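Local coordinates for PTS-dependent dihydroxyacetone kinase operon regulatory protein (Escherichia coli, PDB 4LRZ) that activates transcription of the dhaKLM operon from a sigma-70 promoter and represses its own expression, here represented by its sensor region, at residues F[98-103]-F[137-142]; F[74-79]-F[116-121]; F[14-19]-F[128-133]; F[148-153]-F[159-164]. One frame throughout, in Å; residues are numbered along the deposited sequence.

Interaction 1 of 4, residues F[98-103]-F[137-142]; sequences SALGFN and KQVLWN
Leu100 and Val139 are the closest backbone pair, their CA atoms 8.1 Å apart, so the end of helix 91-99 and the short 3-10 turn at 138-140 meet through side chains alone. Leu100 and Val139 reach toward each other tip to tip, and the CD2 branch of Leu100 lies 3.7 Å from CG1 of Val139. CG1 of Val139 stands opposite its own backbone N across the CA-CB bond (chi1 157°), which presents this methyl to both branches of the leucine. CD1 of Leu100 also comes within 4.5 Å of CD2 of Leu140, at the fringe of contact. Alongside this pair, CD2 of Leu140 sits at the edge of the Phe102 ring, near its plane, 4.0 Å from CE1. The same methyl is just as near CZ, so it straddles one ring bond instead of covering a face.

The turn that separates Leu100 from Phe102 is a Schellman motif: Gly101, with positive phi, ends the helix and donates its N-H to Ser98 O. Across the turn, Ser98 OG donates to Asn103 OD1 at 2.8 Å in the carbonyl plane, tying the two ends of segment 98-103 together. The chain after helix 14-26 joins in: Trp32 NE1 is hydrogen-bonded to Leu100 O, and Lys137 NZ to the carbonyls of Lys28 and Thr31.

Both segments belong to the GAF domain. No hydrogen bond crosses between them: Ser98, Asn103 and Lys137 find polar partners within their own segment or in other parts of the chain, and the contact itself depends on methyl and ring-edge dispersion, partly buried and without the directionality of polar bonds.

Interaction 2 of 4, residues F[74-79]-F[116-121]; sequences ALFILD and CALSLA
The Phe76 ring meets Leu118 at its edge, not over a face: CD2 of the leucine lies near the ring plane, 4.1 Å from CD2 of the phenylalanine. The two side chains slant across one another. Further round the ring, Phe76 CZ packs on CB of Phe102, while Ile84 and Arg87 of the adjoining strand 84-89 also touch the Phe76 side chain.

Leu78, two residues on and pointing from the same side of strand 74-79, crosses Leu118 at about a right angle. Its CD1 comes to 4.2 Å from the very methyl that touches Phe76, so a single branch of Leu118 is set between two strand residues. Leu118 does not start out facing the strand. CG stands opposite its carbonyl carbon (chi1 -68°), and the second torsion extends CD1 and leaves CD2 as the bent branch, which faces the strand.

Leu118 lies in the first turn of helix 117-124, whose N-cap position is held by Cys116. The carbonyl of Cys116 accepts from both Ser119 N and Leu120 N, each at 2.9 Å. At the same helix start, Ala117 N is hydrogen-bonded to Thr130 OG1. This helix lies on one face of the antiparallel GAF sheet, and Leu118 also touches Ala162 on strand 157-166 and Cys108 in a loop.

All three touching residues are buried, and no hydrogen bond links strand 74-79 to the helix. At this point the helix meets the sheet by hydrophobic burial alone, with one leucine carrying the whole contact between these segments.

Interaction 3 of 4, residues F[14-19]-F[128-133]; sequences PLIATS and VKTMAD
Leu15 is the first residue of segment 14-19 to touch the strand, meeting Val128 tip to tip with its CD2 4.1 Å from CG2 of the valine. Its side chain is turned away from its own backbone N (chi1 -152°), along the carbonyl side, and the second torsion folds CD1 back and leaves CD2 extended toward the strand. Leu120 of helix 117-124 touches both Leu15 and Val128, and the three form a small apolar group; Ser124 of the same helix also touches Leu15. Next comes Ile16, likewise directed at the strand, whose CD1 approaches CG2 of Thr130 at 4.4 Å. That looser approach uses the methyl of the threonine, while OG1 is engaged by the backbone N-H of Ala117.

The strand concerned, 128-131, is an outermost strand of the five-stranded antiparallel GAF sheet, next to strand 143-151, and helix 14-26 near the chain's amino end lies against it. Alternation along the strand turns Val128 and Thr130 to the helix and Lys129 away; NZ of Lys129 is hydrogen-bonded to Thr170 OG1.

Further along the helix, Thr18 turns its hydroxyl back by one turn. Pro14 O accepts from Thr18 OG1 at 2.6 Å and from Thr18 N at 2.9 Å, the two donors arriving from opposite faces of the carbonyl plane. At Ser19, the hydroxyl is bonded to Thr115 OG1 and Glu110 OE2.

Interaction 4 of 4, residues F[148-153]-F[159-164]; sequences TPLFDS and GTIALA
Leu150 has an unusual first torsion (chi1 86°), which sets CG between its backbone N and carbonyl carbon and draws the side chain over the neighbouring strand; Ile161, with CG1 opposite its carbonyl carbon, meets it there. The side chains cross obliquely, CD2 of Leu150 lying 4.0 Å from CG1 of Ile161. Strands 143-151 and 157-166 form an antiparallel beta hairpin in the middle of the GAF sheet, their short segments running at 144° to one another.

Thr148 and Ile161 are a hydrogen-bonded pair. Thr148 N donates to Ile161 O, and Ile161 N returns a bond to Thr148 O at 2.9 Å. Pro149 faces Thr160 as a non-hydrogen-bonded pair, the place where a residue without an N-H costs the ladder nothing. The CA atoms of these two come within 4.2 Å, and CA-H...O contacts lie beside them, from Thr160 CA to Thr148 O and from Pro149 CA to Gly159 O.

Thr148, Leu150 and Ile161 point to the sheet face where the long helix 174-211 lies; there Thr148 touches Leu179 and Ala182, and its OG1 is hydrogen-bonded to Thr178 OG1. Pro149 and Thr160 point to the opposite face, on which Ala121 of helix 117-124 packs against the proline.

Leu150 and Gly159 pair unevenly. Leu150 N reaches Gly159 O at 2.7 Å almost straight at the hydrogen (174°) but from above the carbonyl plane, whereas the return bond from Gly159 N to Leu150 O is weak, stretched to 3.4 Å.

All touching residues of interactions 2 and 4 are buried, and those of interaction 3 are too, apart from the partly exposed Leu15. Strands 74-79 and 157-166 are neighbours in the GAF sheet, joined by backbone bonds such as Phe76 N to Ala162 O. Interaction 3 lies at the edge strand and meets the helix of interaction 2, where Ala117 CB packs on Val128 O. Interaction 1, only partly buried, joins a helix end to a 3-10 turn at the periphery but reaches interaction 2 where Leu140 CD1 meets Cys116 SG. Only interaction 4 is made by hydrogen bonds across its segments, as adjacent strands require; the other three rest on apolar side chains.

Interaction 1 of 4, residues F[98-103]-F[137-142]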
loop_
_atom_site.group_PDB
_atom_site.type_symbol
_atom_site.label_atom_id
_atom_site.label_comp_id
_atom_site.label_asym_id
_atom_site.label_seq_id
_atom_site.Cartn_x
_atom_site.Cartn_y
_atom_site.Cartn_z
ATOM N N SER F 98 -0.344 -31.337 -13.894
ATOM C CA SER F 98 0.993 -31.896 -13.800
ATOM C C SER F 98 1.189 -33.005 -14.880
ATOM O O SER F 98 2.195 -33.025 -15.559
ATOM C CB SER F 98 1.230 -32.382 -12.369
ATOM O OG SER F 98 2.460 -33.067 -12.237
ATOM N N ALA F 99 0.201 -33.864 -15.082
ATOM C CA ALA F 99 0.240 -34.845 -16.176
ATOM C C ALA F 99 0.415 -34.198 -17.566
ATOM O O ALA F 99 1.057 -34.768 -18.437
ATOM C CB ALA F 99 -1.014 -35.778 -16.153
ATOM N N LEU F 100 -0.144 -33.014 -17.767
ATOM C CA LEU F 100 0.021 -32.303 -19.026
ATOM C C LEU F 100 1.334 -31.556 -19.137
ATOM O O LEU F 100 1.571 -30.915 -20.171
ATOM C CB LEU F 100 -1.123 -31.304 -19.248
ATOM C CG LEU F 100 -2.525 -31.903 -19.288
ATOM C CD1 LEU F 100 -3.544 -30.811 -19.540
ATOM C CD2 LEU F 100 -2.611 -33.007 -20.363
ATOM N N GLY F 101 2.176 -31.611 -18.093
ATOM C CA GLY F 101 3.444 -30.859 -18.067
ATOM C C GLY F 101 3.541 -29.578 -17.232
ATOM O O GLY F 101 4.621 -28.926 -17.173
ATOM N N PHE F 102 2.456 -29.182 -16.569
ATOM C CA PHE F 102 2.514 -27.951 -15.804
ATOM C C PHE F 102 2.988 -28.251 -14.382
ATOM O O PHE F 102 2.249 -28.815 -13.608
ATOM C CB PHE F 102 1.150 -27.281 -15.752
ATOM C CG PHE F 102 0.588 -26.872 -17.089
ATOM C CD1 PHE F 102 -0.459 -27.575 -17.647
ATOM C CD2 PHE F 102 1.068 -25.757 -17.749
ATOM C CE1 PHE F 102 -1.033 -27.184 -18.872
ATOM C CE2 PHE F 102 0.509 -25.355 -18.963
ATOM C CZ PHE F 102 -0.544 -26.080 -19.528
ATOM N N ASN F 103 4.225 -27.892 -14.052
ATOM C CA ASN F 103 4.823 -28.134 -12.749
ATOM C C ASN F 103 5.516 -26.846 -12.384
ATOM O O ASN F 103 5.560 -25.941 -13.185
ATOM C CB ASN F 103 5.882 -29.229 -12.852
ATOM C CG ASN F 103 5.309 -30.559 -13.273
ATOM O OD1 ASN F 103 4.535 -31.190 -12.527
ATOM N ND2 ASN F 103 5.678 -31.003 -14.475
ATOM N N LYS F 137 -3.692 -25.177 -28.885
ATOM C CA LYS F 137 -3.400 -26.591 -28.676
ATOM C C LYS F 137 -4.620 -27.345 -28.245
ATOM O O LYS F 137 -5.250 -26.970 -27.256
ATOM C CB LYS F 137 -2.354 -26.739 -27.568
ATOM C CG LYS F 137 -1.037 -26.118 -27.901
ATOM C CD LYS F 137 -0.434 -26.769 -29.107
ATOM C CE LYS F 137 1.076 -26.702 -29.064
ATOM N NZ LYS F 137 1.710 -27.602 -30.089
ATOM N N GLN F 138 -4.919 -28.436 -28.957
ATOM C CA GLN F 138 -6.077 -29.298 -28.663
ATOM C C GLN F 138 -6.057 -29.905 -27.267
ATOM O O GLN F 138 -7.115 -30.216 -26.711
ATOM C CB GLN F 138 -6.201 -30.438 -29.686
ATOM C CG GLN F 138 -6.907 -30.027 -30.980
ATOM C CD GLN F 138 -6.611 -30.968 -32.182
ATOM O OE1 GLN F 138 -6.226 -32.141 -32.019
ATOM N NE2 GLN F 138 -6.802 -30.439 -33.392
ATOM N N VAL F 139 -4.864 -30.096 -26.715
ATOM C CA VAL F 139 -4.732 -30.698 -25.392
ATOM C C VAL F 139 -5.420 -29.821 -24.326
ATOM O O VAL F 139 -5.932 -30.338 -23.325
ATOM C CB VAL F 139 -3.238 -31.028 -25.075
ATOM C CG1 VAL F 139 -2.990 -31.119 -23.580
ATOM C CG2 VAL F 139 -2.862 -32.335 -25.756
ATOM N N LEU F 140 -5.501 -28.518 -24.590
ATOM C CA LEU F 140 -6.114 -27.570 -23.654
ATOM C C LEU F 140 -7.614 -27.341 -23.827
ATOM O O LEU F 140 -8.196 -26.558 -23.073
ATOM C CB LEU F 140 -5.361 -26.229 -23.671
ATOM C CG LEU F 140 -3.878 -26.310 -23.256
ATOM C CD1 LEU F 140 -3.235 -24.928 -23.228
ATOM C CD2 LEU F 140 -3.669 -27.027 -21.896
ATOM N N TRP F 141 -8.245 -28.027 -24.780
ATOM C CA TRP F 141 -9.678 -27.810 -25.053
ATOM C C TRP F 141 -10.602 -28.206 -23.891
ATOM O O TRP F 141 -11.739 -27.779 -23.838
ATOM C CB TRP F 141 -10.112 -28.491 -26.347
ATOM C CG TRP F 141 -9.557 -27.820 -27.633
ATOM C CD1 TRP F 141 -8.583 -26.848 -27.713
ATOM C CD2 TRP F 141 -9.939 -28.106 -28.996
ATOM N NE1 TRP F 141 -8.351 -26.513 -29.021
ATOM C CE2 TRP F 141 -9.161 -27.263 -29.832
ATOM C CE3 TRP F 141 -10.859 -28.994 -29.590
ATOM C CZ2 TRP F 141 -9.276 -27.280 -31.238
ATOM C CZ3 TRP F 141 -10.972 -29.017 -30.998
ATOM C CH2 TRP F 141 -10.184 -28.163 -31.801
ATOM N N ASN F 142 -10.093 -29.015 -22.977
ATOM C CA ASN F 142 -10.830 -29.362 -21.778
ATOM C C ASN F 142 -10.699 -28.379 -20.632
ATOM O O ASN F 142 -11.366 -28.553 -19.635
ATOM C CB ASN F 142 -10.408 -30.748 -21.307
ATOM C CG ASN F 142 -10.805 -31.782 -22.271
ATOM O OD1 ASN F 142 -9.953 -32.380 -22.930
ATOM N ND2 ASN F 142 -12.120 -31.941 -22.459
#

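Interaction 2 of 4, residues F[74-79]-F[116-121]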
loop_
_atom_site.group_PDB
_atom_site.type_symbol
_atom_site.label_atom_id
_atom_site.label_comp_id
_atom_site.label_asym_id
_atom_site.label_seq_id
_atom_site.Cartn_x
_atom_site.Cartn_y
_atom_site.Cartn_z
ATOM N N ALA F 74 -7.109 -24.932 -9.881
ATOM C CA ALA F 74 -5.736 -24.755 -9.469
ATOM C C ALA F 74 -5.435 -23.295 -9.634
ATOM O O ALA F 74 -5.957 -22.622 -10.543
ATOM C CB ALA F 74 -4.833 -25.574 -10.365
ATOM N N LEU F 75 -4.542 -22.813 -8.797
ATOM C CA LEU F 75 -4.105 -21.431 -8.877
ATOM C C LEU F 75 -2.579 -21.458 -9.100
ATOM O O LEU F 75 -1.874 -22.298 -8.498
ATOM C CB LEU F 75 -4.481 -20.714 -7.583
ATOM C CG LEU F 75 -5.991 -20.585 -7.266
ATOM C CD1 LEU F 75 -6.278 -20.415 -5.753
ATOM C CD2 LEU F 75 -6.596 -19.425 -8.021
ATOM N N PHE F 76 -2.088 -20.549 -9.952
ATOM C CA PHE F 76 -0.689 -20.466 -10.310
ATOM C C PHE F 76 -0.156 -19.049 -10.081
ATOM O O PHE F 76 -0.837 -18.083 -10.374
ATOM C CB PHE F 76 -0.527 -20.713 -11.836
ATOM C CG PHE F 76 -0.768 -22.151 -12.318
ATOM C CD1 PHE F 76 -0.837 -23.231 -11.453
ATOM C CD2 PHE F 76 -0.814 -22.405 -13.714
ATOM C CE1 PHE F 76 -1.008 -24.540 -11.953
ATOM C CE2 PHE F 76 -0.956 -23.708 -14.236
ATOM C CZ PHE F 76 -1.058 -24.780 -13.337
ATOM N N ILE F 77 1.081 -18.926 -9.615
ATOM C CA ILE F 77 1.827 -17.677 -9.795
ATOM C C ILE F 77 2.896 -17.899 -10.894
ATOM O O ILE F 77 3.601 -18.881 -10.840
ATOM C CB ILE F 77 2.605 -17.251 -8.534
ATOM C CG1 ILE F 77 2.018 -17.889 -7.309
ATOM C CG2 ILE F 77 2.669 -15.699 -8.451
ATOM C CD1 ILE F 77 2.003 -16.909 -6.013
ATOM N N LEU F 78 3.001 -17.002 -11.875
ATOM C CA LEU F 78 4.048 -17.095 -12.880
ATOM C C LEU F 78 4.906 -15.827 -12.821
ATOM O O LEU F 78 4.371 -14.737 -12.505
ATOM C CB LEU F 78 3.481 -17.293 -14.292
ATOM C CG LEU F 78 2.524 -18.486 -14.552
ATOM C CD1 LEU F 78 1.071 -18.059 -14.332
ATOM C CD2 LEU F 78 2.656 -18.988 -15.959
ATOM N N ASP F 79 6.202 -15.946 -13.171
ATOM C CA ASP F 79 7.074 -14.759 -13.228
ATOM C C ASP F 79 6.845 -13.977 -14.519
ATOM O O ASP F 79 5.992 -14.376 -15.310
ATOM C CB ASP F 79 8.546 -15.098 -12.979
ATOM C CG ASP F 79 9.221 -15.683 -14.178
ATOM O OD1 ASP F 79 8.584 -15.926 -15.226
ATOM O OD2 ASP F 79 10.455 -15.856 -14.112
ATOM N N CYS F 116 -3.265 -18.923 -24.886
ATOM C CA CYS F 116 -3.678 -19.281 -23.544
ATOM C C CYS F 116 -3.542 -18.066 -22.640
ATOM O O CYS F 116 -2.546 -17.345 -22.699
ATOM C CB CYS F 116 -2.802 -20.427 -22.993
ATOM S SG CYS F 116 -3.428 -21.112 -21.456
ATOM N N ALA F 117 -4.529 -17.857 -21.776
ATOM C CA ALA F 117 -4.498 -16.772 -20.812
ATOM C C ALA F 117 -3.139 -16.682 -20.062
ATOM O O ALA F 117 -2.623 -15.586 -19.789
ATOM C CB ALA F 117 -5.674 -16.935 -19.835
ATOM N N LEU F 118 -2.567 -17.842 -19.738
ATOM C CA LEU F 118 -1.297 -17.912 -19.009
ATOM C C LEU F 118 -0.256 -16.973 -19.618
ATOM O O LEU F 118 0.555 -16.366 -18.871
ATOM C CB LEU F 118 -0.742 -19.340 -19.029
ATOM C CG LEU F 118 -1.492 -20.404 -18.277
ATOM C CD1 LEU F 118 -0.758 -21.713 -18.264
ATOM C CD2 LEU F 118 -1.712 -19.913 -16.807
ATOM N N SER F 119 -0.252 -16.851 -20.958
ATOM C CA SER F 119 0.640 -15.845 -21.610
ATOM C C SER F 119 -0.077 -14.616 -22.108
ATOM O O SER F 119 0.474 -13.532 -22.091
ATOM C CB SER F 119 1.455 -16.457 -22.782
ATOM O OG SER F 119 0.620 -16.950 -23.831
ATOM N N LEU F 120 -1.295 -14.772 -22.594
ATOM C CA LEU F 120 -1.949 -13.666 -23.280
ATOM C C LEU F 120 -2.205 -12.500 -22.321
ATOM O O LEU F 120 -2.312 -11.333 -22.737
ATOM C CB LEU F 120 -3.263 -14.143 -23.838
ATOM C CG LEU F 120 -3.625 -13.845 -25.266
ATOM C CD1 LEU F 120 -5.162 -13.921 -25.359
ATOM C CD2 LEU F 120 -3.020 -12.519 -25.841
ATOM N N ALA F 121 -2.292 -12.800 -21.029
ATOM C CA ALA F 121 -2.517 -11.728 -20.066
ATOM C C ALA F 121 -1.369 -10.732 -20.074
ATOM O O ALA F 121 -1.613 -9.526 -20.145
ATOM C CB ALA F 121 -2.778 -12.275 -18.654
#

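Interaction 3 of 4, residues F[14-19]-F[128-133]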
loop_
_atom_site.group_PDB
_atom_site.type_symbol
_atom_site.label_atom_id
_atom_site.label_comp_id
_atom_site.label_asym_id
_atom_site.label_seq_id
_atom_site.Cartn_x
_atom_site.Cartn_y
_atom_site.Cartn_z
ATOM N N PRO F 14 -10.564 -10.543 -31.504
ATOM C CA PRO F 14 -9.388 -10.186 -32.306
ATOM C C PRO F 14 -8.101 -10.537 -31.569
ATOM O O PRO F 14 -7.092 -10.874 -32.206
ATOM C CB PRO F 14 -9.522 -8.654 -32.499
ATOM C CG PRO F 14 -10.477 -8.193 -31.451
ATOM C CD PRO F 14 -11.432 -9.369 -31.269
ATOM N N LEU F 15 -8.149 -10.467 -30.241
ATOM C CA LEU F 15 -7.006 -10.838 -29.398
ATOM C C LEU F 15 -6.597 -12.296 -29.604
ATOM O O LEU F 15 -5.422 -12.579 -29.771
ATOM C CB LEU F 15 -7.296 -10.563 -27.910
ATOM C CG LEU F 15 -6.084 -10.262 -27.013
ATOM C CD1 LEU F 15 -5.238 -9.083 -27.540
ATOM C CD2 LEU F 15 -6.510 -10.000 -25.569
ATOM N N ILE F 16 -7.573 -13.197 -29.600
ATOM C CA ILE F 16 -7.351 -14.619 -29.823
ATOM C C ILE F 16 -6.869 -14.902 -31.250
ATOM O O ILE F 16 -5.866 -15.577 -31.441
ATOM C CB ILE F 16 -8.617 -15.471 -29.481
ATOM C CG1 ILE F 16 -8.589 -15.906 -28.012
ATOM C CG2 ILE F 16 -8.677 -16.745 -30.306
ATOM C CD1 ILE F 16 -8.885 -14.828 -27.037
ATOM N N ALA F 17 -7.601 -14.367 -32.225
ATOM C CA ALA F 17 -7.344 -14.549 -33.638
ATOM C C ALA F 17 -5.932 -14.097 -34.000
ATOM O O ALA F 17 -5.236 -14.778 -34.734
ATOM C CB ALA F 17 -8.396 -13.767 -34.473
ATOM N N THR F 18 -5.524 -12.951 -33.467
ATOM C CA THR F 18 -4.192 -12.405 -33.675
ATOM C C THR F 18 -3.136 -13.336 -33.094
ATOM O O THR F 18 -2.109 -13.596 -33.735
ATOM C CB THR F 18 -4.090 -11.028 -33.009
ATOM O OG1 THR F 18 -5.053 -10.165 -33.628
ATOM C CG2 THR F 18 -2.706 -10.433 -33.170
ATOM N N SER F 19 -3.422 -13.849 -31.890
ATOM C CA SER F 19 -2.577 -14.830 -31.234
ATOM C C SER F 19 -2.434 -16.111 -32.061
ATOM O O SER F 19 -1.335 -16.659 -32.196
ATOM C CB SER F 19 -3.107 -15.156 -29.842
ATOM O OG SER F 19 -2.406 -16.266 -29.291
ATOM N N VAL F 128 -7.339 -11.699 -18.617
ATOM C CA VAL F 128 -7.809 -12.440 -19.805
ATOM C C VAL F 128 -8.239 -13.873 -19.448
ATOM O O VAL F 128 -7.651 -14.531 -18.593
ATOM C CB VAL F 128 -6.680 -12.501 -20.935
ATOM C CG1 VAL F 128 -7.083 -13.420 -22.033
ATOM C CG2 VAL F 128 -6.425 -11.108 -21.580
ATOM N N LYS F 129 -9.255 -14.354 -20.142
ATOM C CA LYS F 129 -9.765 -15.712 -19.985
ATOM C C LYS F 129 -9.806 -16.452 -21.331
ATOM O O LYS F 129 -10.378 -15.942 -22.284
ATOM C CB LYS F 129 -11.201 -15.642 -19.498
ATOM C CG LYS F 129 -11.848 -17.011 -19.276
ATOM C CD LYS F 129 -13.320 -16.855 -18.841
ATOM C CE LYS F 129 -13.868 -18.160 -18.320
ATOM N NZ LYS F 129 -15.011 -17.936 -17.345
ATOM N N THR F 130 -9.280 -17.670 -21.400
ATOM C CA THR F 130 -9.398 -18.463 -22.626
ATOM C C THR F 130 -10.034 -19.808 -22.240
ATOM O O THR F 130 -9.703 -20.363 -21.181
ATOM C CB THR F 130 -8.036 -18.688 -23.289
ATOM O OG1 THR F 130 -7.154 -19.268 -22.343
ATOM C CG2 THR F 130 -7.384 -17.374 -23.743
ATOM N N MET F 131 -10.970 -20.297 -23.051
ATOM C CA MET F 131 -11.697 -21.541 -22.748
ATOM C C MET F 131 -11.720 -22.448 -23.965
ATOM O O MET F 131 -11.771 -21.958 -25.057
ATOM C CB MET F 131 -13.178 -21.270 -22.433
ATOM C CG MET F 131 -13.440 -20.208 -21.414
ATOM S SD MET F 131 -15.228 -20.046 -21.199
ATOM C CE MET F 131 -15.704 -21.751 -20.893
ATOM N N ALA F 132 -11.721 -23.757 -23.746
ATOM C CA ALA F 132 -12.025 -24.746 -24.755
ATOM C C ALA F 132 -11.179 -24.482 -26.004
ATOM O O ALA F 132 -9.964 -24.261 -25.875
ATOM C CB ALA F 132 -13.514 -24.716 -25.060
ATOM N N ASP F 133 -11.830 -24.434 -27.168
ATOM C CA ASP F 133 -11.160 -24.329 -28.470
ATOM C C ASP F 133 -10.713 -22.916 -28.890
ATOM O O ASP F 133 -10.234 -22.739 -30.020
ATOM C CB ASP F 133 -11.981 -25.029 -29.586
ATOM C CG ASP F 133 -13.336 -24.367 -29.862
ATOM O OD1 ASP F 133 -13.906 -23.669 -28.983
ATOM O OD2 ASP F 133 -13.858 -24.580 -30.984
#

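Interaction 4 of 4, residues F[148-153]-F[159-164]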
loop_
_atom_site.group_PDB
_atom_site.type_symbol
_atom_site.label_atom_id
_atom_site.label_comp_id
_atom_site.label_asym_id
_atom_site.label_seq_id
_atom_site.Cartn_x
_atom_site.Cartn_y
_atom_site.Cartn_z
ATOM N N THR F 148 -4.227 -12.644 -14.962
ATOM C CA THR F 148 -4.087 -11.220 -14.943
ATOM C C THR F 148 -2.622 -10.958 -14.693
ATOM O O THR F 148 -2.031 -11.618 -13.858
ATOM C CB THR F 148 -4.957 -10.598 -13.792
ATOM O OG1 THR F 148 -6.342 -10.930 -14.024
ATOM C CG2 THR F 148 -4.822 -9.107 -13.767
ATOM N N PRO F 149 -2.045 -9.967 -15.375
ATOM C CA PRO F 149 -0.674 -9.636 -15.091
ATOM C C PRO F 149 -0.552 -8.783 -13.811
ATOM O O PRO F 149 -1.489 -8.057 -13.465
ATOM C CB PRO F 149 -0.266 -8.818 -16.324
ATOM C CG PRO F 149 -1.498 -8.166 -16.787
ATOM C CD PRO F 149 -2.574 -9.176 -16.513
ATOM N N LEU F 150 0.595 -8.866 -13.136
ATOM C CA LEU F 150 0.827 -7.920 -12.082
ATOM C C LEU F 150 2.109 -7.138 -12.189
ATOM O O LEU F 150 3.104 -7.578 -12.815
ATOM C CB LEU F 150 0.688 -8.550 -10.706
ATOM C CG LEU F 150 1.852 -9.253 -10.062
ATOM C CD1 LEU F 150 2.067 -8.516 -8.794
ATOM C CD2 LEU F 150 1.383 -10.670 -9.776
ATOM N N PHE F 151 2.074 -5.983 -11.535
ATOM C CA PHE F 151 3.090 -4.957 -11.738
ATOM C C PHE F 151 3.895 -4.541 -10.504
ATOM O O PHE F 151 3.420 -4.595 -9.396
ATOM C CB PHE F 151 2.469 -3.760 -12.469
ATOM C CG PHE F 151 1.851 -4.127 -13.813
ATOM C CD1 PHE F 151 2.641 -4.222 -14.956
ATOM C CD2 PHE F 151 0.467 -4.408 -13.918
ATOM C CE1 PHE F 151 2.064 -4.583 -16.238
ATOM C CE2 PHE F 151 -0.131 -4.742 -15.164
ATOM C CZ PHE F 151 0.672 -4.836 -16.329
ATOM N N ASP F 152 5.124 -4.125 -10.753
ATOM C CA ASP F 152 6.096 -3.650 -9.771
ATOM C C ASP F 152 5.622 -2.636 -8.741
ATOM O O ASP F 152 4.419 -2.450 -8.492
ATOM C CB ASP F 152 7.288 -2.989 -10.518
ATOM C CG ASP F 152 8.395 -3.932 -10.720
ATOM O OD1 ASP F 152 8.299 -5.013 -10.109
ATOM O OD2 ASP F 152 9.348 -3.638 -11.477
ATOM N N SER F 153 6.630 -2.015 -8.136
ATOM C CA SER F 153 6.515 -0.832 -7.305
ATOM C C SER F 153 6.669 0.349 -8.294
ATOM O O SER F 153 6.193 1.445 -8.069
ATOM C CB SER F 153 7.655 -0.855 -6.251
ATOM O OG SER F 153 8.339 -2.150 -6.194
ATOM N N GLY F 159 4.907 -10.468 -13.043
ATOM C CA GLY F 159 4.318 -11.796 -12.951
ATOM C C GLY F 159 2.881 -11.837 -13.370
ATOM O O GLY F 159 2.352 -10.819 -13.895
ATOM N N THR F 160 2.238 -12.989 -13.120
ATOM C CA THR F 160 0.858 -13.244 -13.580
ATOM C C THR F 160 0.166 -14.143 -12.567
ATOM O O THR F 160 0.778 -15.068 -12.038
ATOM C CB THR F 160 0.834 -13.994 -14.956
ATOM O OG1 THR F 160 1.351 -13.134 -15.973
ATOM C CG2 THR F 160 -0.602 -14.400 -15.331
ATOM N N ILE F 161 -1.122 -13.888 -12.314
ATOM C CA ILE F 161 -1.908 -14.739 -11.413
ATOM C C ILE F 161 -2.881 -15.451 -12.301
ATOM O O ILE F 161 -3.595 -14.820 -13.068
ATOM C CB ILE F 161 -2.728 -13.930 -10.342
ATOM C CG1 ILE F 161 -1.805 -13.073 -9.461
ATOM C CG2 ILE F 161 -3.584 -14.866 -9.418
ATOM C CD1 ILE F 161 -0.850 -13.868 -8.535
ATOM N N ALA F 162 -2.944 -16.760 -12.172
ATOM C CA ALA F 162 -3.879 -17.519 -12.963
ATOM C C ALA F 162 -4.647 -18.569 -12.148
ATOM O O ALA F 162 -4.173 -19.051 -11.094
ATOM C CB ALA F 162 -3.132 -18.216 -14.151
ATOM N N LEU F 163 -5.800 -18.923 -12.708
ATOM C CA LEU F 163 -6.708 -19.909 -12.206
ATOM C C LEU F 163 -7.057 -20.859 -13.365
ATOM O O LEU F 163 -7.544 -20.420 -14.404
ATOM C CB LEU F 163 -7.966 -19.213 -11.706
ATOM C CG LEU F 163 -9.141 -20.015 -11.134
ATOM C CD1 LEU F 163 -9.860 -19.175 -10.062
ATOM C CD2 LEU F 163 -10.111 -20.495 -12.198
ATOM N N ALA F 164 -6.817 -22.161 -13.157
ATOM C CA ALA F 164 -7.061 -23.211 -14.148
ATOM C C ALA F 164 -8.180 -24.110 -13.639
ATOM O O ALA F 164 -8.191 -24.463 -12.457
ATOM C CB ALA F 164 -5.805 -24.034 -14.364
#